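Local coordinates for putative lipoprotein (Bacteroides thetaiotaomicron, PDB 4Q1Z) that is of unknown function but, as a putative lipoprotein of the DUF4876 family with two beta-rich domains, is probably tethered to a membrane, at residues Arg347-Ser350 / Asn356-Ile359; Asp29-Phe34 / Arg360-Thr365; Phe131-Asn136 / Asn389-Pro394. All blocks are in the same frame, centred on the assembly; numbering follows the deposited sequence.

Interaction 1. Residues Arg347-Ser350 / Asn356-Ile359; sequences RKLS and NPII
The carbonyl oxygen of Ser350 receives the backbone N-H of Ile358, with Ile358 N 2.8 Å from Ser350 O and an N-H...O angle of 172°. The donor lies in the carbonyl plane, and a C=O...N angle of 159° makes the approach nearly head-on. A second, weaker donor reaches the same acceptor: Pro357 CA, 3.5 Å from Ser350 O, forms a CA-H...O contact. Ile358 also lays carbon against the oxygen, with its CG1 3.6 Å from Ser350 O. Its chi1 of -62° sets CG1 beside the residue's own backbone N, on the flank of the hydrogen bond, while CG2 lies anti to that N, beside the carbonyl carbon of Ile358 itself. Beside this polar link Leu349 and Pro357 cross obliquely, the leucine CD1 methyl meeting the proline ring at CG across 4.2 Å. Tyr366 packs against both of these residues, and Leu103 of strand 95-105 touches Ser350 and Ile358, so the loop that leaves strand 344-347 also meets the N-terminal sheet. A di(hydroxyethyl)ether molecule, probably from the crystallisation liquor, lies close to the Leu349 side chain. Pro357 has no N-H to give and offers Ser350 O only a CA-H, so the one conventional bond here comes from Ile358, and the loop between Ser350 and Ile358 is closed by one straight backbone bond with an apolar pair alongside it.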
loop_
_atom_site.group_PDB
_atom_site.type_symbol
_atom_site.label_atom_id
_atom_site.label_comp_id
_atom_site.label_asym_id
_atom_site.label_seq_id
_atom_site.Cartn_x
_atom_site.Cartn_y
_atom_site.Cartn_z
ATOM N N ARG A 347 -5.842 6.973 -2.463
ATOM C CA ARG A 347 -6.150 6.563 -1.084
ATOM C C ARG A 347 -6.261 7.792 -0.186
ATOM O O ARG A 347 -5.463 8.731 -0.316
ATOM C CB ARG A 347 -5.077 5.606 -0.570
ATOM C CG ARG A 347 -5.447 4.801 0.643
ATOM C CD ARG A 347 -4.746 3.446 0.637
ATOM N NE ARG A 347 -5.678 2.467 1.179
ATOM C CZ ARG A 347 -5.874 1.249 0.715
ATOM N NH1 ARG A 347 -5.120 0.777 -0.261
ATOM N NH2 ARG A 347 -6.812 0.484 1.236
ATOM N N LYS A 348 -7.290 7.798 0.687
ATOM C CA LYS A 348 -7.574 8.869 1.643
ATOM C C LYS A 348 -6.586 8.831 2.770
ATOM O O LYS A 348 -6.146 7.755 3.162
ATOM C CB LYS A 348 -9.001 8.739 2.226
ATOM C CG LYS A 348 -10.130 9.055 1.258
ATOM C CD LYS A 348 -11.469 8.748 1.928
ATOM C CE LYS A 348 -12.610 8.709 0.942
ATOM N NZ LYS A 348 -13.836 8.172 1.578
ATOM N N LEU A 349 -6.275 10.006 3.318
ATOM C CA LEU A 349 -5.401 10.175 4.468
ATOM C C LEU A 349 -6.146 9.810 5.733
ATOM O O LEU A 349 -7.350 10.059 5.826
ATOM C CB LEU A 349 -4.940 11.637 4.551
ATOM C CG LEU A 349 -3.951 12.103 3.501
ATOM C CD1 LEU A 349 -3.958 13.609 3.393
ATOM C CD2 LEU A 349 -2.582 11.655 3.830
ATOM N N SER A 350 -5.436 9.256 6.729
ATOM C CA SER A 350 -6.028 8.946 8.030
ATOM C C SER A 350 -6.205 10.270 8.764
ATOM O O SER A 350 -5.221 10.961 9.030
ATOM C CB SER A 350 -5.167 7.958 8.817
ATOM O OG SER A 350 -5.537 6.612 8.554
ATOM N N ASN A 356 -8.392 16.545 10.437
ATOM C CA ASN A 356 -6.974 16.857 10.221
ATOM C C ASN A 356 -6.140 15.575 9.985
ATOM O O ASN A 356 -6.327 14.597 10.721
ATOM C CB ASN A 356 -6.395 17.639 11.421
ATOM C CG ASN A 356 -7.234 18.805 11.904
ATOM O OD1 ASN A 356 -7.816 19.569 11.116
ATOM N ND2 ASN A 356 -7.310 18.966 13.221
ATOM N N PRO A 357 -5.189 15.575 9.010
ATOM C CA PRO A 357 -4.362 14.369 8.772
ATOM C C PRO A 357 -3.483 13.999 9.968
ATOM O O PRO A 357 -2.747 14.850 10.473
ATOM C CB PRO A 357 -3.491 14.761 7.569
ATOM C CG PRO A 357 -4.226 15.879 6.912
ATOM C CD PRO A 357 -4.856 16.640 8.042
ATOM N N ILE A 358 -3.575 12.733 10.428
ATOM C CA ILE A 358 -2.776 12.204 11.534
ATOM C C ILE A 358 -1.333 12.045 11.018
ATOM O O ILE A 358 -1.115 11.335 10.041
ATOM C CB ILE A 358 -3.395 10.885 12.086
ATOM C CG1 ILE A 358 -4.816 11.155 12.649
ATOM C CG2 ILE A 358 -2.482 10.257 13.163
ATOM C CD1 ILE A 358 -5.682 9.946 12.906
ATOM N N ILE A 359 -0.362 12.740 11.655
ATOM C CA ILE A 359 1.053 12.781 11.252
ATOM C C ILE A 359 1.937 11.872 12.119
ATOM O O ILE A 359 1.872 11.933 13.353
ATOM C CB ILE A 359 1.559 14.262 11.282
ATOM C CG1 ILE A 359 0.706 15.176 10.366
ATOM C CG2 ILE A 359 3.072 14.402 10.995
ATOM C CD1 ILE A 359 0.634 14.765 8.853
#

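Interaction 2. Residues Asp29-Phe34 / Arg360-Thr365; sequences DLTVKF and REETGT
Asp29 and Glu362 are the facing residues, their CA atoms 8.1 Å apart, and no backbone hydrogen bond joins strand 24-35 of the N-terminal sheet to the turn at 360-365. That turn is itself firmly made: Arg360 and Thr365 are paired in both directions, and Gly364 with Thr365 opposite Arg360 forms a G1 beta bulge, the glycine taking a positive phi. Arg360 O accepts from Thr363 N and Thr365 N, which arrive from opposite faces of its plane, and the hydroxyls Thr363 OG1 and Thr365 OG1 are hydrogen-bonded at 2.6 Å. Across the contact Glu362 is the side chain that reaches over. Its chain is bent at chi2 (70°), which turns the carboxylate off to one flank, with OE2 on the side of Thr31 and OE1 at Ser67. Glu362 and Thr31 run alongside one another, pointing opposite ways. Glu362 OE2 comes to 3.7 Å from Asp29 O and 3.8 Å from Thr31 OG1, proximity without a hydrogen bond. The polar ends are held instead by Ser67, whose OG bonds Glu362 OE1 and whose backbone O bonds Thr31 OG1. Lys33 NZ stands 5.2 Å from Glu362 OE2, too far for a salt bridge, though its charge probably offsets that of the carboxylate. The chain turns a corner at Asp29, within strand 24-35; strand 60-72, which carries Ser67, runs antiparallel beside it, and the next strand, 77-89, supplies Tyr79, which packs on Glu362 and whose OH bonds Glu361 N.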
loop_
_atom_site.group_PDB
_atom_site.type_symbol
_atom_site.label_atom_id
_atom_site.label_comp_id
_atom_site.label_asym_id
_atom_site.label_seq_id
_atom_site.Cartn_x
_atom_site.Cartn_y
_atom_site.Cartn_z
ATOM N N ASP A 29 9.834 2.249 18.947
ATOM C CA ASP A 29 10.210 3.671 18.789
ATOM C C ASP A 29 9.297 4.638 19.635
ATOM O O ASP A 29 9.091 5.815 19.277
ATOM C CB ASP A 29 10.212 4.054 17.275
ATOM C CG ASP A 29 11.032 3.149 16.336
ATOM O OD1 ASP A 29 12.141 2.702 16.745
ATOM O OD2 ASP A 29 10.592 2.939 15.173
ATOM N N LEU A 30 8.832 4.135 20.806
ATOM C CA LEU A 30 7.938 4.845 21.712
ATOM C C LEU A 30 8.716 5.806 22.615
ATOM O O LEU A 30 9.686 5.421 23.270
ATOM C CB LEU A 30 7.095 3.832 22.534
ATOM C CG LEU A 30 5.973 4.366 23.437
ATOM C CD1 LEU A 30 4.899 5.049 22.631
ATOM C CD2 LEU A 30 5.353 3.255 24.239
ATOM N N THR A 31 8.263 7.065 22.654
ATOM C CA THR A 31 8.878 8.115 23.449
ATOM C C THR A 31 7.867 8.936 24.252
ATOM O O THR A 31 6.693 9.065 23.890
ATOM C CB THR A 31 9.688 9.060 22.555
ATOM O OG1 THR A 31 8.905 9.430 21.409
ATOM C CG2 THR A 31 11.049 8.477 22.147
ATOM N N VAL A 32 8.364 9.496 25.351
ATOM C CA VAL A 32 7.667 10.415 26.228
ATOM C C VAL A 32 8.510 11.678 26.233
ATOM O O VAL A 32 9.619 11.671 26.756
ATOM C CB VAL A 32 7.384 9.849 27.649
ATOM C CG1 VAL A 32 6.845 10.929 28.569
ATOM C CG2 VAL A 32 6.388 8.704 27.577
ATOM N N LYS A 33 8.018 12.723 25.560
ATOM C CA LYS A 33 8.651 14.039 25.470
ATOM C C LYS A 33 8.012 14.974 26.518
ATOM O O LYS A 33 6.789 14.938 26.698
ATOM C CB LYS A 33 8.510 14.637 24.045
ATOM C CG LYS A 33 9.332 13.968 22.937
ATOM C CD LYS A 33 8.904 14.453 21.527
ATOM C CE LYS A 33 9.633 13.766 20.374
ATOM N NZ LYS A 33 8.844 13.749 19.097
ATOM N N PHE A 34 8.841 15.778 27.223
ATOM C CA PHE A 34 8.419 16.787 28.208
ATOM C C PHE A 34 8.886 18.176 27.747
ATOM O O PHE A 34 10.024 18.545 28.039
ATOM C CB PHE A 34 8.989 16.479 29.602
ATOM C CG PHE A 34 8.452 15.278 30.336
ATOM C CD1 PHE A 34 8.897 14.000 30.026
ATOM C CD2 PHE A 34 7.599 15.433 31.418
ATOM C CE1 PHE A 34 8.460 12.895 30.761
ATOM C CE2 PHE A 34 7.149 14.326 32.142
ATOM C CZ PHE A 34 7.570 13.064 31.801
ATOM N N ARG A 360 2.778 11.049 11.460
ATOM C CA ARG A 360 3.753 10.181 12.123
ATOM C C ARG A 360 4.905 11.077 12.478
ATOM O O ARG A 360 5.763 11.318 11.641
ATOM C CB ARG A 360 4.176 9.007 11.214
ATOM C CG ARG A 360 5.036 7.964 11.924
ATOM C CD ARG A 360 5.375 6.752 11.068
ATOM N NE ARG A 360 4.191 6.044 10.567
ATOM C CZ ARG A 360 3.607 5.003 11.159
ATOM N NH1 ARG A 360 4.071 4.535 12.311
ATOM N NH2 ARG A 360 2.547 4.432 10.609
ATOM N N GLU A 361 4.871 11.639 13.695
ATOM C CA GLU A 361 5.824 12.629 14.233
ATOM C C GLU A 361 7.293 12.161 14.183
ATOM O O GLU A 361 8.199 13.001 14.080
ATOM C CB GLU A 361 5.457 13.031 15.685
ATOM C CG GLU A 361 4.019 13.500 15.886
ATOM C CD GLU A 361 3.646 14.913 15.463
ATOM O OE1 GLU A 361 3.814 15.258 14.270
ATOM O OE2 GLU A 361 3.093 15.648 16.314
ATOM N N GLU A 362 7.521 10.836 14.252
ATOM C CA GLU A 362 8.853 10.248 14.244
ATOM C C GLU A 362 9.560 10.511 12.917
ATOM O O GLU A 362 10.784 10.680 12.883
ATOM C CB GLU A 362 8.749 8.741 14.503
ATOM C CG GLU A 362 8.648 8.351 15.976
ATOM C CD GLU A 362 7.379 8.670 16.752
ATOM O OE1 GLU A 362 6.287 8.735 16.140
ATOM O OE2 GLU A 362 7.483 8.833 17.990
ATOM N N THR A 363 8.772 10.574 11.827
ATOM C CA THR A 363 9.261 10.767 10.457
ATOM C C THR A 363 8.665 12.006 9.767
ATOM O O THR A 363 9.128 12.372 8.687
ATOM C CB THR A 363 8.952 9.515 9.641
ATOM O OG1 THR A 363 7.556 9.208 9.767
ATOM C CG2 THR A 363 9.809 8.321 10.067
ATOM N N GLY A 364 7.670 12.636 10.396
ATOM C CA GLY A 364 6.965 13.792 9.852
ATOM C C GLY A 364 6.280 13.464 8.539
ATOM O O GLY A 364 6.406 14.216 7.565
ATOM N N THR A 365 5.589 12.294 8.498
ATOM C CA THR A 365 4.949 11.760 7.288
ATOM C C THR A 365 3.466 11.415 7.471
ATOM O O THR A 365 2.978 11.183 8.580
ATOM C CB THR A 365 5.707 10.519 6.785
ATOM O OG1 THR A 365 5.807 9.564 7.846
ATOM C CG2 THR A 365 7.103 10.857 6.243
#

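Interaction 3. Residues Phe131-Asn136 / Asn389-Pro394; sequences FYEIYN and NGAKMP
A small buried van der Waals contact joins Ala391, in the loop region beyond strand 378-382, to Glu133 and Tyr135 of strand 131-136. No hydrogen bond links the two segments. Even at the nearest pair, Tyr135 and Ala391, the CA atoms stay 7.8 Å apart, and side chains span the distance. Ala391 CB lies 3.7 Å from Glu133 OE2 and 4.3 Å from Tyr135 CE1, meeting the ring obliquely. Glu133 reaches the alanine because its chain is stretched out, with CG anti to the backbone N (chi1 -179°) and no bend beyond. Strand 131-136 runs antiparallel between 195-199 and 108-114 in the large mixed sheet of the second domain, and both neighbours serve the same carboxylate. Ser195 OG hydrogen-bonds Glu133 OE2 and Lys111 forms a salt bridge to it, while Glu133 OE1 accepts from Arg387 N. Three groups thus fix the buried carboxylate, and the lysine would be expected to favour its ionised form. Tyr135 has its own partners: its hydroxyl bonds Tyr366 O and its ring is set edge-to-face with that of Tyr368. Ala391 also touches Ser195. On the way to it the chain passes through Asn389 and Gly390, both with positive phi, and Asn389 ND2 bonds the Tyr368 hydroxyl; further along, Pro394 rests on Glu194 and Glu222.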
loop_
_atom_site.group_PDB
_atom_site.type_symbol
_atom_site.label_atom_id
_atom_site.label_comp_id
_atom_site.label_asym_id
_atom_site.label_seq_id
_atom_site.Cartn_x
_atom_site.Cartn_y
_atom_site.Cartn_z
ATOM N N PHE A 131 -0.378 3.412 -14.138
ATOM C CA PHE A 131 0.618 3.371 -13.070
ATOM C C PHE A 131 -0.050 3.012 -11.725
ATOM O O PHE A 131 -1.260 3.186 -11.543
ATOM C CB PHE A 131 1.454 4.675 -12.972
ATOM C CG PHE A 131 0.812 5.836 -12.244
ATOM C CD1 PHE A 131 0.976 5.994 -10.868
ATOM C CD2 PHE A 131 0.026 6.762 -12.930
ATOM C CE1 PHE A 131 0.382 7.070 -10.192
ATOM C CE2 PHE A 131 -0.555 7.843 -12.257
ATOM C CZ PHE A 131 -0.357 7.998 -10.894
ATOM N N TYR A 132 0.780 2.502 -10.796
ATOM C CA TYR A 132 0.480 1.990 -9.455
ATOM C C TYR A 132 1.507 2.540 -8.512
ATOM O O TYR A 132 2.693 2.301 -8.716
ATOM C CB TYR A 132 0.551 0.426 -9.451
ATOM C CG TYR A 132 -0.173 -0.212 -10.616
ATOM C CD1 TYR A 132 0.483 -0.455 -11.823
ATOM C CD2 TYR A 132 -1.534 -0.493 -10.544
ATOM C CE1 TYR A 132 -0.193 -0.974 -12.921
ATOM C CE2 TYR A 132 -2.223 -1.000 -11.642
ATOM C CZ TYR A 132 -1.544 -1.260 -12.822
ATOM O OH TYR A 132 -2.207 -1.801 -13.898
ATOM N N GLU A 133 1.080 3.333 -7.534
ATOM C CA GLU A 133 1.988 3.928 -6.568
ATOM C C GLU A 133 1.762 3.255 -5.217
ATOM O O GLU A 133 0.661 3.262 -4.694
ATOM C CB GLU A 133 1.829 5.442 -6.517
ATOM C CG GLU A 133 2.764 6.122 -5.537
ATOM C CD GLU A 133 2.755 7.639 -5.545
ATOM O OE1 GLU A 133 2.381 8.237 -6.581
ATOM O OE2 GLU A 133 3.117 8.231 -4.502
ATOM N N ILE A 134 2.826 2.624 -4.715
ATOM C CA ILE A 134 2.997 1.844 -3.484
ATOM C C ILE A 134 3.674 2.756 -2.464
ATOM O O ILE A 134 4.623 3.433 -2.822
ATOM C CB ILE A 134 3.848 0.590 -3.896
ATOM C CG1 ILE A 134 3.010 -0.422 -4.648
ATOM C CG2 ILE A 134 4.656 -0.058 -2.783
ATOM C CD1 ILE A 134 1.654 -0.612 -4.015
ATOM N N TYR A 135 3.168 2.812 -1.219
ATOM C CA TYR A 135 3.684 3.696 -0.162
ATOM C C TYR A 135 4.054 2.928 1.108
ATOM O O TYR A 135 3.316 2.037 1.538
ATOM C CB TYR A 135 2.617 4.769 0.159
ATOM C CG TYR A 135 2.959 5.821 1.207
ATOM C CD1 TYR A 135 3.723 6.940 0.881
ATOM C CD2 TYR A 135 2.392 5.773 2.483
ATOM C CE1 TYR A 135 3.988 7.941 1.821
ATOM C CE2 TYR A 135 2.659 6.762 3.436
ATOM C CZ TYR A 135 3.444 7.853 3.094
ATOM O OH TYR A 135 3.698 8.842 4.020
ATOM N N ASN A 136 5.193 3.302 1.723
ATOM C CA ASN A 136 5.594 2.741 3.004
ATOM C C ASN A 136 4.863 3.550 4.059
ATOM O O ASN A 136 5.247 4.692 4.363
ATOM C CB ASN A 136 7.101 2.737 3.199
ATOM C CG ASN A 136 7.563 2.128 4.513
ATOM O OD1 ASN A 136 6.778 1.859 5.429
ATOM N ND2 ASN A 136 8.856 1.891 4.638
ATOM N N ASN A 389 0.892 14.607 -2.166
ATOM C CA ASN A 389 1.064 14.945 -0.740
ATOM C C ASN A 389 2.493 14.676 -0.267
ATOM O O ASN A 389 2.684 14.094 0.805
ATOM C CB ASN A 389 0.067 14.202 0.183
ATOM C CG ASN A 389 -1.340 14.092 -0.308
ATOM O OD1 ASN A 389 -1.933 15.049 -0.812
ATOM N ND2 ASN A 389 -1.926 12.921 -0.114
ATOM N N GLY A 390 3.465 15.078 -1.083
ATOM C CA GLY A 390 4.884 14.963 -0.787
ATOM C C GLY A 390 5.434 13.584 -0.498
ATOM O O GLY A 390 6.288 13.446 0.375
ATOM N N ALA A 391 4.982 12.555 -1.216
ATOM C CA ALA A 391 5.580 11.228 -1.071
ATOM C C ALA A 391 7.021 11.309 -1.628
ATOM O O ALA A 391 7.254 11.993 -2.633
ATOM C CB ALA A 391 4.748 10.200 -1.809
ATOM N N LYS A 392 8.001 10.739 -0.919
ATOM C CA LYS A 392 9.401 10.878 -1.321
ATOM C C LYS A 392 9.884 9.759 -2.257
ATOM O O LYS A 392 9.509 8.594 -2.126
ATOM C CB LYS A 392 10.315 10.974 -0.080
HETATM N N MSE A 393 10.739 10.138 -3.203
HETATM C CA MSE A 393 11.351 9.230 -4.171
HETATM C C MSE A 393 12.531 8.505 -3.481
HETATM O O MSE A 393 13.347 9.192 -2.859
HETATM C CB MSE A 393 11.814 10.044 -5.389
HETATM C CG MSE A 393 12.635 9.266 -6.389
HETATM SE SE MSE A 393 13.570 10.472 -7.583
HETATM C CE MSE A 393 12.176 10.897 -8.766
ATOM N N PRO A 394 12.649 7.146 -3.562
ATOM C CA PRO A 394 13.775 6.466 -2.891
ATOM C C PRO A 394 15.106 6.828 -3.516
ATOM O O PRO A 394 15.167 7.068 -4.720
ATOM C CB PRO A 394 13.460 4.980 -3.071
ATOM C CG PRO A 394 12.582 4.920 -4.248
ATOM C CD PRO A 394 11.781 6.175 -4.266
#

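In the fold
From the N terminus, residues 29-34 of the first sheet come first and 131-136 of the second sheet follow. The second segments of both contacts come late in the chain: 360-365 closes the long loop of interaction 2, and 389-394 then closes that of interaction 3, so these two cross. Interaction 1 closes a short local loop that lies within both. All three meet: Ile359 CG2 packs 4.0 Å from Thr365 O, Leu349 CD1 lies 4.1 Å from Asn389 ND2, and Thr365 CB is 3.8 Å from Tyr135 OH. The 347-365 excursion thereby bridges the two sheets, leaving strand 344-347 of the second and touching the first.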